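Local coordinates for protein galectin 2 (PDB 2YMZ) that probably binds carbohydrate, as a lectin of the galectin family whose members recognise beta-galactosides, at residues A[32-37]-A[83-88]; A[91-96]-A[101-106]. One frame throughout, in Å; residues are numbered along the deposited sequence.

Contact 1 joins the two sheets of the galectin beta sandwich across its core, whereas contact 2 is a hairpin within one of those sheets. Their centres lie about 9 Å apart, and strand 80-88 ties them together, since it faces strand 30-34 in contact 1 and is the sheet neighbour of strand 91-95 in contact 2. Backbone pairing between strands 80-88 and 91-95 is probably hydrogen-bonded, Lys-95 N lying 2.7 Å from Ile-84 O and Glu-86 N 2.8 Å from Leu-93 O. On the core side Ile-83 CG2 packs 3.5 Å from Val-94 CG1, which makes the apolar layer of contact 1 continuous with the inward face of the hairpin.

Contact 1: A[32-37]-A[83-88]; sequences INLGCK and IIVEFL
The ends of Ile-32 and Ile-83 meet tip to tip, the methyl CD1 of Ile-32 standing 3.9 Å from CD1 of Ile-83. The same methyl of Ile-32 also lies 4.1 Å from CG2 of Ile-83, so it touches both branches of its partner. In Ile-32, CG1 is turned anti to the carbonyl carbon (chi1 -73°) and the chain is extended at chi2 (167°), which carries CD1 out to the opposite strand. The second apolar pair meets differently: the side chains of Leu-34 and Val-85 pass alongside one another on opposed courses, and CD1 of Leu-34 is 4.2 Å from CG1 of Val-85.

No hydrogen bond links the segments. The backbones are too far apart for strand pairing, as the 9.7 Å between CA of Ile-32 and CA of Ile-83 demonstrates, and only 138 Å² is buried in total. This is the face-to-face packing of two sheets in the beta sandwich of the galectin fold. All four touching residues are buried, and alternate positions on each strand supply them.

Strand 30-34 lies between strands 40-48 and 112-120 of its sheet, with Leu-34 also packing on Ile-113 and Leu-116. Strand 80-88 belongs to the other sheet, flanked by strands 16-23 and 91-95; from the first of these, Ile-19 touches Ile-32.

Contact 2: A[91-96]-A[101-106]; sequences KFLVKL and EVEFPN
Phe-92 and Phe-104 form a hydrogen-bonded antiparallel pair, Phe-92 N donating a hydrogen bond to Phe-104 O at 2.8 Å and Phe-104 N one to Phe-92 O at 2.9 Å. Val-94 and Val-102 repeat the pattern, with 2.7 Å from Val-94 N to Val-102 O and 2.9 Å from Val-102 N to Val-94 O. All four bonds are nearly straight, the angle at hydrogen never falling below 164°. Between these pairs the CA of Glu-103 comes 3.4 Å from Phe-92 O in a CA-H...O contact.

Side chains alternate between two faces. On that of Leu-93 and Glu-101, the Leu-93 methyls lie against the Glu-101 side chain, CD1 being 3.9 Å from CB. Lys-95 runs alongside Glu-101, pointing the same way. Lys-91 crosses Glu-103, with its CE 3.3 Å from Glu-103 OE1; its chain bends at the last torsion, and NZ remains 4.3 Å from that oxygen, beyond salt-bridge range.

The two strands make an antiparallel beta hairpin, the N-to-C directions of the short segments being 161° apart, and strand 101-105 is one of the two outermost strands of its sheet within the chain. The opposite face, with Val-94, Val-102 and both phenylalanines, turns into the galectin sandwich, where Phe-45, Cys-56 and Leu-43 of the other sheet meet it. Leu-96 CD1 adds to this layer through Val-102 CG2.

Beyond the last pair, the Asn-106 side chain crosses the Phe-92 ring, amide and ring planes 53° apart. With CG anti to the backbone N, the amide is carried over to that ring, and ND2 is held by hydrogen bonds to Gly-89 O and Tyr-110 O. The Phe-92 ring in turn meets that of Phe-87 on strand 80-88.

Contact 1: A[32-37]-A[83-88]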
ATOM      1  N   ILE A  32       3.288 -10.029  -7.389  1.00 15.78           N
ATOM      2  CA  ILE A  32       3.841  -9.127  -6.339  1.00 15.57           C
ATOM      3  C   ILE A  32       5.249  -8.889  -6.939  1.00 14.81           C
ATOM      4  O   ILE A  32       6.057  -9.849  -7.163  1.00 16.70           O
ATOM      5  CB  ILE A  32       3.968  -9.894  -5.022  1.00 17.45           C
ATOM      6  CG1 ILE A  32       2.579 -10.125  -4.426  1.00 21.08           C
ATOM      7  CG2 ILE A  32       4.798  -9.104  -4.001  1.00 20.60           C
ATOM      8  CD1 ILE A  32       2.525 -11.132  -3.288  1.00 22.25           C
ATOM      9  N   ASN A  33       5.556  -7.601  -7.191  1.00 16.97           N
ATOM     10  CA  ASN A  33       6.831  -7.199  -7.836  1.00 16.40           C
ATOM     11  C   ASN A  33       7.640  -6.273  -6.868  1.00 16.54           C
ATOM     12  O   ASN A  33       7.120  -5.295  -6.433  1.00 16.56           O
ATOM     13  CB  ASN A  33       6.505  -6.417  -9.060  1.00 18.04           C
ATOM     14  CG  ASN A  33       5.858  -7.326 -10.148  1.00 17.38           C
ATOM     15  OD1 ASN A  33       6.373  -8.380 -10.380  1.00 20.59           O
ATOM     16  ND2 ASN A  33       4.809  -6.908 -10.761  1.00 18.64           N
ATOM     17  N   LEU A  34       8.875  -6.631  -6.624  1.00 17.04           N
ATOM     18  CA  LEU A  34       9.728  -5.927  -5.629  1.00 18.96           C
ATOM     19  C   LEU A  34      11.019  -5.561  -6.364  1.00 20.36           C
ATOM     20  O   LEU A  34      11.637  -6.394  -7.032  1.00 19.24           O
ATOM     21  CB  LEU A  34      10.023  -6.819  -4.475  1.00 18.86           C
ATOM     22  CG  LEU A  34       8.774  -6.917  -3.563  1.00 21.69           C
ATOM     23  CD1 LEU A  34       8.853  -8.221  -2.771  1.00 26.90           C
ATOM     24  CD2 LEU A  34       8.678  -5.662  -2.637  1.00 25.53           C
ATOM     25  N   GLY A  35      11.385  -4.272  -6.311  1.00 19.66           N
ATOM     26  CA  GLY A  35      12.680  -3.951  -6.935  1.00 20.99           C
ATOM     27  C   GLY A  35      13.041  -2.520  -6.688  1.00 20.23           C
ATOM     28  O   GLY A  35      12.793  -1.990  -5.641  1.00 21.12           O
ATOM     29  N   CYS A  36      13.618  -1.899  -7.702  1.00 25.49           N
ATOM     30  CA  CYS A  36      13.921  -0.506  -7.488  1.00 31.31           C
ATOM     31  C   CYS A  36      13.081   0.458  -8.290  1.00 30.58           C
ATOM     32  O   CYS A  36      13.076   1.655  -7.935  1.00 28.97           O
ATOM     33  CB  CYS A  36      15.422  -0.273  -7.553  1.00 41.85           C
ATOM     34  SG  CYS A  36      15.966  -0.171  -9.230  1.00 56.13           S
ATOM     35  N   LYS A  37      12.324  -0.036  -9.297  1.00 24.85           N
ATOM     36  CA  LYS A  37      11.334   0.729 -10.018  1.00 28.14           C
ATOM     37  C   LYS A  37      10.567  -0.237 -10.923  1.00 26.95           C
ATOM     38  O   LYS A  37      10.845  -1.431 -10.902  1.00 27.57           O
ATOM     39  CB  LYS A  37      12.041   1.831 -10.857  1.00 33.30           C
ATOM     40  CG  LYS A  37      13.016   1.249 -11.873  1.00 34.34           C
ATOM     41  CD  LYS A  37      13.638   2.398 -12.701  1.00 41.01           C
ATOM     42  CE  LYS A  37      14.687   3.160 -11.925  1.00 48.89           C
ATOM     43  NZ  LYS A  37      15.739   3.701 -12.841  1.00 61.36           N
ATOM     44  N   ILE A  83       0.537 -13.816   2.304  1.00 18.25           N
ATOM     45  CA  ILE A  83       1.854 -14.165   1.691  1.00 17.70           C
ATOM     46  C   ILE A  83       2.955 -13.420   2.532  1.00 17.28           C
ATOM     47  O   ILE A  83       2.833 -12.244   2.748  1.00 17.63           O
ATOM     48  CB  ILE A  83       1.846 -13.702   0.232  1.00 18.60           C
ATOM     49  CG1 ILE A  83       0.813 -14.569  -0.546  1.00 19.29           C
ATOM     50  CG2 ILE A  83       3.192 -13.959  -0.409  1.00 17.72           C
ATOM     51  CD1 ILE A  83       0.300 -14.066  -1.884  1.00 23.31           C
ATOM     52  N   ILE A  84       4.014 -14.108   2.929  1.00 16.97           N
ATOM     53  CA  ILE A  84       5.064 -13.398   3.685  1.00 17.96           C
ATOM     54  C   ILE A  84       6.339 -13.460   2.837  1.00 15.89           C
ATOM     55  O   ILE A  84       6.643 -14.549   2.353  1.00 21.01           O
ATOM     56  CB  ILE A  84       5.330 -14.126   4.979  1.00 18.21           C
ATOM     57  CG1 ILE A  84       4.063 -13.970   5.825  1.00 23.53           C
ATOM     58  CG2 ILE A  84       6.544 -13.465   5.695  1.00 19.74           C
ATOM     59  CD1 ILE A  84       3.952 -14.776   7.095  1.00 31.94           C
ATOM     60  N   VAL A  85       6.978 -12.330   2.600  1.00 16.92           N
ATOM     61  CA  VAL A  85       8.232 -12.290   1.826  1.00 16.46           C
ATOM     62  C   VAL A  85       9.324 -11.890   2.809  1.00 20.66           C
ATOM     63  O   VAL A  85       9.126 -10.949   3.599  1.00 19.85           O
ATOM     64  CB  VAL A  85       8.195 -11.227   0.753  1.00 17.91           C
ATOM     65  CG1 VAL A  85       9.449 -11.402  -0.149  1.00 18.89           C
ATOM     66  CG2 VAL A  85       6.913 -11.383  -0.138  1.00 17.74           C
ATOM     67  N   GLU A  86      10.478 -12.568   2.724  1.00 21.96           N
ATOM     68  CA  GLU A  86      11.635 -12.159   3.532  1.00 24.12           C
ATOM     69  C   GLU A  86      12.827 -11.913   2.662  1.00 23.12           C
ATOM     70  O   GLU A  86      13.029 -12.674   1.668  1.00 23.95           O
ATOM     71  CB  GLU A  86      11.921 -13.254   4.471  1.00 24.89           C
ATOM     72  CG  GLU A  86      10.970 -13.096   5.620  1.00 37.25           C
ATOM     73  CD  GLU A  86      10.792 -14.352   6.363  1.00 42.17           C
ATOM     74  OE1 GLU A  86      11.401 -15.345   5.934  1.00 47.95           O
ATOM     75  OE2 GLU A  86      10.025 -14.320   7.374  1.00 45.65           O
ATOM     76  N   PHE A  87      13.542 -10.825   2.982  1.00 22.91           N
ATOM     77  CA  PHE A  87      14.685 -10.381   2.221  1.00 22.41           C
ATOM     78  C   PHE A  87      15.885 -10.987   2.971  1.00 25.79           C
ATOM     79  O   PHE A  87      16.243 -10.516   4.084  1.00 24.64           O
ATOM     80  CB  PHE A  87      14.689  -8.845   2.204  1.00 21.04           C
ATOM     81  CG  PHE A  87      15.747  -8.220   1.319  1.00 20.90           C
ATOM     82  CD1 PHE A  87      16.858  -8.950   0.873  1.00 22.03           C
ATOM     83  CD2 PHE A  87      15.672  -6.872   1.037  1.00 23.75           C
ATOM     84  CE1 PHE A  87      17.834  -8.370   0.094  1.00 24.43           C
ATOM     85  CE2 PHE A  87      16.651  -6.262   0.217  1.00 24.53           C
ATOM     86  CZ  PHE A  87      17.735  -7.017  -0.218  1.00 25.19           C
ATOM     87  N   LEU A  88      16.407 -12.096   2.462  1.00 27.04           N
ATOM     88  CA  LEU A  88      17.418 -12.811   3.216  1.00 27.92           C
ATOM     89  C   LEU A  88      18.804 -12.736   2.528  1.00 29.84           C
ATOM     90  O   LEU A  88      19.346 -13.754   2.112  1.00 31.13           O
ATOM     91  CB  LEU A  88      16.967 -14.243   3.511  1.00 26.71           C
ATOM     92  CG  LEU A  88      15.703 -14.370   4.357  1.00 27.07           C
ATOM     93  CD1 LEU A  88      15.402 -15.820   4.544  1.00 29.65           C
ATOM     94  CD2 LEU A  88      15.836 -13.712   5.712  1.00 26.56           C
TER

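Contact 2: A[91-96]-A[101-106]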
ATOM      1  N   LYS A  91      19.079 -14.156  -1.087  1.00 25.35           N
ATOM      2  CA  LYS A  91      17.853 -14.723  -1.621  1.00 25.51           C
ATOM      3  C   LYS A  91      16.638 -14.094  -0.982  1.00 25.42           C
ATOM      4  O   LYS A  91      16.700 -13.515   0.081  1.00 24.40           O
ATOM      5  CB  LYS A  91      17.809 -16.219  -1.369  1.00 24.06           C
ATOM      6  CG  LYS A  91      17.826 -16.639   0.083  1.00 32.00           C
ATOM      7  CD  LYS A  91      17.927 -18.159   0.236  1.00 41.10           C
ATOM      8  CE  LYS A  91      17.564 -18.640   1.649  1.00 53.20           C
ATOM      9  NZ  LYS A  91      18.773 -18.838   2.521  1.00 59.01           N
ATOM     10  N   PHE A  92      15.532 -14.282  -1.687  1.00 24.37           N
ATOM     11  CA  PHE A  92      14.188 -13.987  -1.161  1.00 22.96           C
ATOM     12  C   PHE A  92      13.493 -15.277  -0.806  1.00 21.90           C
ATOM     13  O   PHE A  92      13.607 -16.326  -1.491  1.00 24.79           O
ATOM     14  CB  PHE A  92      13.418 -13.188  -2.210  1.00 21.04           C
ATOM     15  CG  PHE A  92      14.096 -11.901  -2.566  1.00 22.47           C
ATOM     16  CD1 PHE A  92      14.004 -10.774  -1.718  1.00 24.32           C
ATOM     17  CD2 PHE A  92      14.886 -11.817  -3.672  1.00 22.53           C
ATOM     18  CE1 PHE A  92      14.662  -9.605  -2.036  1.00 26.53           C
ATOM     19  CE2 PHE A  92      15.547 -10.651  -4.008  1.00 25.11           C
ATOM     20  CZ  PHE A  92      15.438  -9.525  -3.183  1.00 27.96           C
ATOM     21  N   LEU A  93      12.723 -15.230   0.272  1.00 18.44           N
ATOM     22  CA  LEU A  93      12.035 -16.398   0.604  1.00 19.98           C
ATOM     23  C   LEU A  93      10.554 -15.957   0.688  1.00 23.41           C
ATOM     24  O   LEU A  93      10.252 -14.988   1.393  1.00 23.53           O
ATOM     25  CB  LEU A  93      12.565 -16.870   1.951  1.00 27.82           C
ATOM     26  CG  LEU A  93      11.983 -18.134   2.555  1.00 35.95           C
ATOM     27  CD1 LEU A  93      12.667 -19.364   1.967  1.00 42.27           C
ATOM     28  CD2 LEU A  93      12.234 -18.093   4.063  1.00 41.97           C
ATOM     29  N   VAL A  94       9.640 -16.696   0.044  1.00 19.00           N
ATOM     30  CA  VAL A  94       8.215 -16.386   0.103  1.00 18.16           C
ATOM     31  C   VAL A  94       7.527 -17.525   0.859  1.00 19.63           C
ATOM     32  O   VAL A  94       7.509 -18.702   0.402  1.00 24.83           O
ATOM     33  CB  VAL A  94       7.587 -16.169  -1.295  1.00 19.00           C
ATOM     34  CG1 VAL A  94       6.118 -15.678  -1.115  1.00 16.54           C
ATOM     35  CG2 VAL A  94       8.375 -15.119  -2.103  1.00 17.96           C
ATOM     36  N   LYS A  95       6.904 -17.213   1.992  1.00 17.59           N
ATOM     37  CA  LYS A  95       6.190 -18.286   2.727  1.00 19.77           C
ATOM     38  C   LYS A  95       4.718 -18.275   2.393  1.00 25.26           C
ATOM     39  O   LYS A  95       4.034 -17.229   2.438  1.00 20.78           O
ATOM     40  CB  LYS A  95       6.301 -18.095   4.235  1.00 24.46           C
ATOM     41  CG  LYS A  95       7.710 -18.051   4.731  1.00 28.76           C
ATOM     42  CD  LYS A  95       7.632 -17.996   6.264  1.00 40.06           C
ATOM     43  CE  LYS A  95       8.978 -17.533   6.803  1.00 43.49           C
ATOM     44  NZ  LYS A  95       8.807 -17.225   8.265  1.00 50.01           N
ATOM     45  N   LEU A  96       4.223 -19.443   2.022  1.00 23.66           N
ATOM     46  CA  LEU A  96       2.829 -19.535   1.570  1.00 23.09           C
ATOM     47  C   LEU A  96       1.960 -20.027   2.728  1.00 23.53           C
ATOM     48  O   LEU A  96       2.467 -20.601   3.710  1.00 25.83           O
ATOM     49  CB  LEU A  96       2.729 -20.481   0.378  1.00 24.39           C
ATOM     50  CG  LEU A  96       3.684 -20.355  -0.827  1.00 26.37           C
ATOM     51  CD1 LEU A  96       3.484 -21.401  -1.926  1.00 28.58           C
ATOM     52  CD2 LEU A  96       3.592 -18.951  -1.382  1.00 28.82           C
ATOM     53  N   GLU A 101       7.657 -22.990   1.253  1.00 24.46           N
ATOM     54  CA  GLU A 101       8.520 -21.828   1.015  1.00 23.27           C
ATOM     55  C   GLU A 101       9.025 -21.849  -0.405  1.00 25.02           C
ATOM     56  O   GLU A 101       9.494 -22.891  -0.915  1.00 27.70           O
ATOM     57  CB  GLU A 101       9.707 -21.861   2.000  1.00 26.53           C
ATOM     58  CG  GLU A 101       9.222 -21.677   3.435  1.00 33.68           C
ATOM     59  CD  GLU A 101      10.348 -21.775   4.427  1.00 37.58           C
ATOM     60  OE1 GLU A 101      11.362 -22.406   4.087  1.00 43.96           O
ATOM     61  OE2 GLU A 101      10.210 -21.214   5.525  1.00 45.96           O
ATOM     62  N   VAL A 102       8.838 -20.733  -1.094  1.00 22.98           N
ATOM     63  CA  VAL A 102       9.445 -20.547  -2.387  1.00 22.90           C
ATOM     64  C   VAL A 102      10.675 -19.718  -2.195  1.00 26.18           C
ATOM     65  O   VAL A 102      10.628 -18.615  -1.616  1.00 22.03           O
ATOM     66  CB  VAL A 102       8.467 -19.862  -3.353  1.00 23.90           C
ATOM     67  CG1 VAL A 102       9.134 -19.643  -4.731  1.00 24.47           C
ATOM     68  CG2 VAL A 102       7.206 -20.690  -3.453  1.00 23.79           C
ATOM     69  N   GLU A 103      11.816 -20.252  -2.650  1.00 25.72           N
ATOM     70  CA  GLU A 103      13.055 -19.529  -2.566  1.00 27.72           C
ATOM     71  C   GLU A 103      13.477 -18.979  -3.953  1.00 27.74           C
ATOM     72  O   GLU A 103      13.325 -19.635  -4.985  1.00 30.26           O
ATOM     73  CB  GLU A 103      14.085 -20.505  -1.986  1.00 34.49           C
ATOM     74  CG  GLU A 103      15.436 -19.955  -1.656  1.00 46.90           C
ATOM     75  CD  GLU A 103      16.309 -21.010  -0.954  1.00 55.37           C
ATOM     76  OE1 GLU A 103      16.074 -21.287   0.262  1.00 48.56           O
ATOM     77  OE2 GLU A 103      17.217 -21.556  -1.633  1.00 58.02           O
ATOM     78  N   PHE A 104      13.937 -17.765  -4.019  1.00 22.55           N
ATOM     79  CA  PHE A 104      14.394 -17.159  -5.289  1.00 21.94           C
ATOM     80  C   PHE A 104      15.672 -16.350  -5.071  1.00 25.00           C
ATOM     81  O   PHE A 104      15.723 -15.479  -4.167  1.00 23.16           O
ATOM     82  CB  PHE A 104      13.332 -16.176  -5.851  1.00 21.94           C
ATOM     83  CG  PHE A 104      13.607 -15.720  -7.252  1.00 21.65           C
ATOM     84  CD1 PHE A 104      13.550 -16.656  -8.322  1.00 22.17           C
ATOM     85  CD2 PHE A 104      13.897 -14.386  -7.545  1.00 22.44           C
ATOM     86  CE1 PHE A 104      13.780 -16.244  -9.641  1.00 21.14           C
ATOM     87  CE2 PHE A 104      14.169 -13.975  -8.857  1.00 22.03           C
ATOM     88  CZ  PHE A 104      14.112 -14.911  -9.919  1.00 20.28           C
ATOM     89  N   PRO A 105      16.702 -16.564  -5.931  1.00 26.24           N
ATOM     90  CA  PRO A 105      17.975 -15.883  -5.701  1.00 25.85           C
ATOM     91  C   PRO A 105      17.896 -14.396  -5.912  1.00 23.27           C
ATOM     92  O   PRO A 105      17.160 -13.888  -6.760  1.00 24.62           O
ATOM     93  CB  PRO A 105      18.909 -16.481  -6.764  1.00 28.45           C
ATOM     94  CG  PRO A 105      17.975 -16.862  -7.875  1.00 26.70           C
ATOM     95  CD  PRO A 105      16.775 -17.421  -7.150  1.00 24.84           C
ATOM     96  N   ASN A 106      18.624 -13.687  -5.050  1.00 23.59           N
ATOM     97  CA  ASN A 106      18.830 -12.255  -5.240  1.00 25.16           C
ATOM     98  C   ASN A 106      19.938 -12.109  -6.230  1.00 29.98           C
ATOM     99  O   ASN A 106      21.088 -11.763  -5.843  1.00 28.53           O
ATOM    100  CB  ASN A 106      19.252 -11.598  -3.871  1.00 26.68           C
ATOM    101  CG  ASN A 106      19.393 -10.100  -3.955  1.00 26.57           C
ATOM    102  OD1 ASN A 106      19.098  -9.488  -4.958  1.00 25.37           O
ATOM    103  ND2 ASN A 106      19.851  -9.467  -2.840  1.00 27.89           N
TER